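PDB 5HEA: putative glycosyltransferase (GalT1) from Streptococcus parasanguinis FW213, which probably transfers sugar residues from nucleotide-activated donors, the segment modelled here being its C-terminal part with a GT-A-type glycosyltransferase domain. Local coordinates for residues A[234-239]-A[259-265]. Sequence-based numbering, arbitrary orientation.
Sequences MISNAE and YKGRLKK
Two groups grip Arg262 NH1. Across the helix pair Arg262 NH1 donates to the main-chain O of Met234 at 2.8 Å, arriving in the carbonyl plane on a lone pair, although the hydrogen bond is somewhat bent (N-H...O 149°); Asp192 OD2 completes the grip with a salt bridge. The same aspartate also accepts from Asn237 ND2, which reaches the carbonyl of Arg189 as well, so arginine and asparagine meet on one carboxylate. Arg262 runs extended from CG to NE and enters as a knob among Met234, Ile235, Asn237 and Ala238. The thioether chain of Met234 crosses its aliphatic part, Met234 CG lying 3.7 Å from Arg262 CD, while a bend at chi3 takes Met234 CE to within 3.6 Å of the carbonyl O of Arg262. Beside it, Ile235 CD1 lies between Arg262 CB and Leu263 CD2. One turn further along helix 231-247, Glu239 OE2 accepts on its anti lone pair from Tyr259 OH over a short 2.5 Å; the carboxylate is turned 69° from the ring and meets it at the edge. Lys285 of helix 276-291 forms a salt bridge with that same oxygen, which probably favours the charged form of Glu239. Leu263 CD1 covers one ring face, and Ala238 CB comes within 3.9 Å of Tyr259 CD1. Ala243 of a second subunit packs on Glu239. This is antiparallel helix-helix packing, with axes 9.7 Å apart at 162°, joining helices 231-247 and 253-272, which come after strand 204-217 and, with helix 276-291, form the C-terminal helical part of this GT-A-family chain.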
loop_
_atom_site.group_PDB
_atom_site.type_symbol
_atom_site.label_atom_id
_atom_site.label_comp_id
_atom_site.label_asym_id
_atom_site.label_seq_id
_atom_site.Cartn_x
_atom_site.Cartn_y
_atom_site.Cartn_z
ATOM N N MET A 234 -21.523 -0.814 -15.233
ATOM C CA MET A 234 -22.847 -0.714 -15.842
ATOM C C MET A 234 -22.804 0.221 -17.070
ATOM O O MET A 234 -23.378 -0.075 -18.124
ATOM C CB MET A 234 -23.854 -0.204 -14.806
ATOM C CG MET A 234 -25.300 -0.163 -15.291
ATOM S SD MET A 234 -26.452 0.518 -14.070
ATOM C CE MET A 234 -25.799 2.181 -13.821
ATOM N N ILE A 235 -22.096 1.334 -16.927
ATOM C CA ILE A 235 -22.013 2.331 -17.987
ATOM C C ILE A 235 -21.025 1.895 -19.056
ATOM O O ILE A 235 -21.359 1.882 -20.234
ATOM C CB ILE A 235 -21.630 3.718 -17.411
ATOM C CG1 ILE A 235 -22.695 4.166 -16.411
ATOM C CG2 ILE A 235 -21.488 4.749 -18.518
ATOM C CD1 ILE A 235 -24.097 4.121 -17.009
ATOM N N SER A 236 -19.803 1.533 -18.656
ATOM C CA SER A 236 -18.789 1.165 -19.652
ATOM C C SER A 236 -19.155 -0.114 -20.437
ATOM O O SER A 236 -18.863 -0.208 -21.635
ATOM C CB SER A 236 -17.396 1.061 -19.017
ATOM O OG SER A 236 -17.370 0.022 -18.076
ATOM N N ASN A 237 -19.810 -1.078 -19.781
ATOM C CA ASN A 237 -20.329 -2.257 -20.491
ATOM C C ASN A 237 -21.295 -1.882 -21.610
ATOM O O ASN A 237 -21.218 -2.431 -22.698
ATOM C CB ASN A 237 -21.042 -3.248 -19.552
ATOM C CG ASN A 237 -20.080 -3.985 -18.630
ATOM O OD1 ASN A 237 -18.867 -3.899 -18.788
ATOM N ND2 ASN A 237 -20.625 -4.728 -17.672
ATOM N N ALA A 238 -22.235 -0.982 -21.321
ATOM C CA ALA A 238 -23.219 -0.560 -22.323
ATOM C C ALA A 238 -22.557 0.206 -23.492
ATOM O O ALA A 238 -22.942 0.047 -24.654
ATOM C CB ALA A 238 -24.327 0.287 -21.670
ATOM N N GLU A 239 -21.560 1.028 -23.178
ATOM C CA GLU A 239 -20.821 1.775 -24.211
ATOM C C GLU A 239 -20.001 0.855 -25.109
ATOM O O GLU A 239 -20.032 0.962 -26.325
ATOM C CB GLU A 239 -19.931 2.841 -23.561
ATOM C CG GLU A 239 -20.765 3.998 -23.006
ATOM C CD GLU A 239 -20.020 4.877 -22.014
ATOM O OE1 GLU A 239 -18.880 4.528 -21.636
ATOM O OE2 GLU A 239 -20.585 5.927 -21.617
ATOM N N TYR A 259 -29.074 2.162 -22.592
ATOM C CA TYR A 259 -27.981 3.056 -22.195
ATOM C C TYR A 259 -28.497 4.323 -21.509
ATOM O O TYR A 259 -27.974 4.732 -20.473
ATOM C CB TYR A 259 -27.149 3.417 -23.436
ATOM C CG TYR A 259 -25.944 4.339 -23.228
ATOM C CD1 TYR A 259 -25.019 4.109 -22.222
ATOM C CD2 TYR A 259 -25.701 5.399 -24.099
ATOM C CE1 TYR A 259 -23.902 4.940 -22.070
ATOM C CE2 TYR A 259 -24.595 6.228 -23.951
ATOM C CZ TYR A 259 -23.698 5.986 -22.944
ATOM O OH TYR A 259 -22.604 6.812 -22.808
ATOM N N LYS A 260 -29.524 4.948 -22.084
ATOM C CA LYS A 260 -30.067 6.177 -21.506
ATOM C C LYS A 260 -30.635 5.918 -20.117
ATOM O O LYS A 260 -30.471 6.739 -19.215
ATOM C CB LYS A 260 -31.139 6.788 -22.412
ATOM C CG LYS A 260 -30.616 7.249 -23.754
ATOM C CD LYS A 260 -31.704 7.894 -24.615
ATOM C CE LYS A 260 -31.188 8.107 -26.036
ATOM N NZ LYS A 260 -32.001 8.993 -26.907
ATOM N N GLY A 261 -31.307 4.781 -19.956
ATOM C CA GLY A 261 -31.800 4.352 -18.653
ATOM C C GLY A 261 -30.692 4.149 -17.624
ATOM O O GLY A 261 -30.835 4.558 -16.473
ATOM N N ARG A 262 -29.585 3.530 -18.035
ATOM C CA ARG A 262 -28.436 3.347 -17.141
ATOM C C ARG A 262 -27.788 4.672 -16.726
ATOM O O ARG A 262 -27.445 4.860 -15.559
ATOM C CB ARG A 262 -27.386 2.408 -17.761
ATOM C CG ARG A 262 -27.877 0.973 -17.864
ATOM C CD ARG A 262 -26.864 0.068 -18.586
ATOM N NE ARG A 262 -27.289 -1.332 -18.600
ATOM C CZ ARG A 262 -26.465 -2.377 -18.704
ATOM N NH1 ARG A 262 -25.143 -2.208 -18.783
ATOM N NH2 ARG A 262 -26.964 -3.604 -18.720
ATOM N N LEU A 263 -27.625 5.585 -17.680
ATOM C CA LEU A 263 -27.088 6.910 -17.385
ATOM C C LEU A 263 -27.906 7.629 -16.306
ATOM O O LEU A 263 -27.345 8.246 -15.395
ATOM C CB LEU A 263 -27.035 7.764 -18.667
ATOM C CG LEU A 263 -25.935 7.326 -19.643
ATOM C CD1 LEU A 263 -26.093 8.067 -20.973
ATOM C CD2 LEU A 263 -24.559 7.573 -19.031
ATOM N N LYS A 264 -29.229 7.550 -16.424
ATOM C CA LYS A 264 -30.141 8.153 -15.449
ATOM C C LYS A 264 -29.896 7.574 -14.065
ATOM O O LYS A 264 -29.798 8.306 -13.079
ATOM C CB LYS A 264 -31.602 7.907 -15.847
ATOM C CG LYS A 264 -32.217 9.024 -16.682
ATOM C CD LYS A 264 -33.642 8.703 -17.143
ATOM C CE LYS A 264 -33.654 7.838 -18.407
ATOM N NZ LYS A 264 -32.911 8.470 -19.544
ATOM N N LYS A 265 -29.802 6.250 -13.999
ATOM C CA LYS A 265 -29.557 5.561 -12.740
ATOM C C LYS A 265 -28.181 5.923 -12.166
ATOM O O LYS A 265 -28.054 6.204 -10.977
ATOM C CB LYS A 265 -29.676 4.046 -12.938
ATOM C CG LYS A 265 -29.579 3.246 -11.656
ATOM C CD LYS A 265 -30.007 1.800 -11.868
ATOM C CE LYS A 265 -30.071 1.035 -10.544
ATOM N NZ LYS A 265 -28.758 0.985 -9.827
#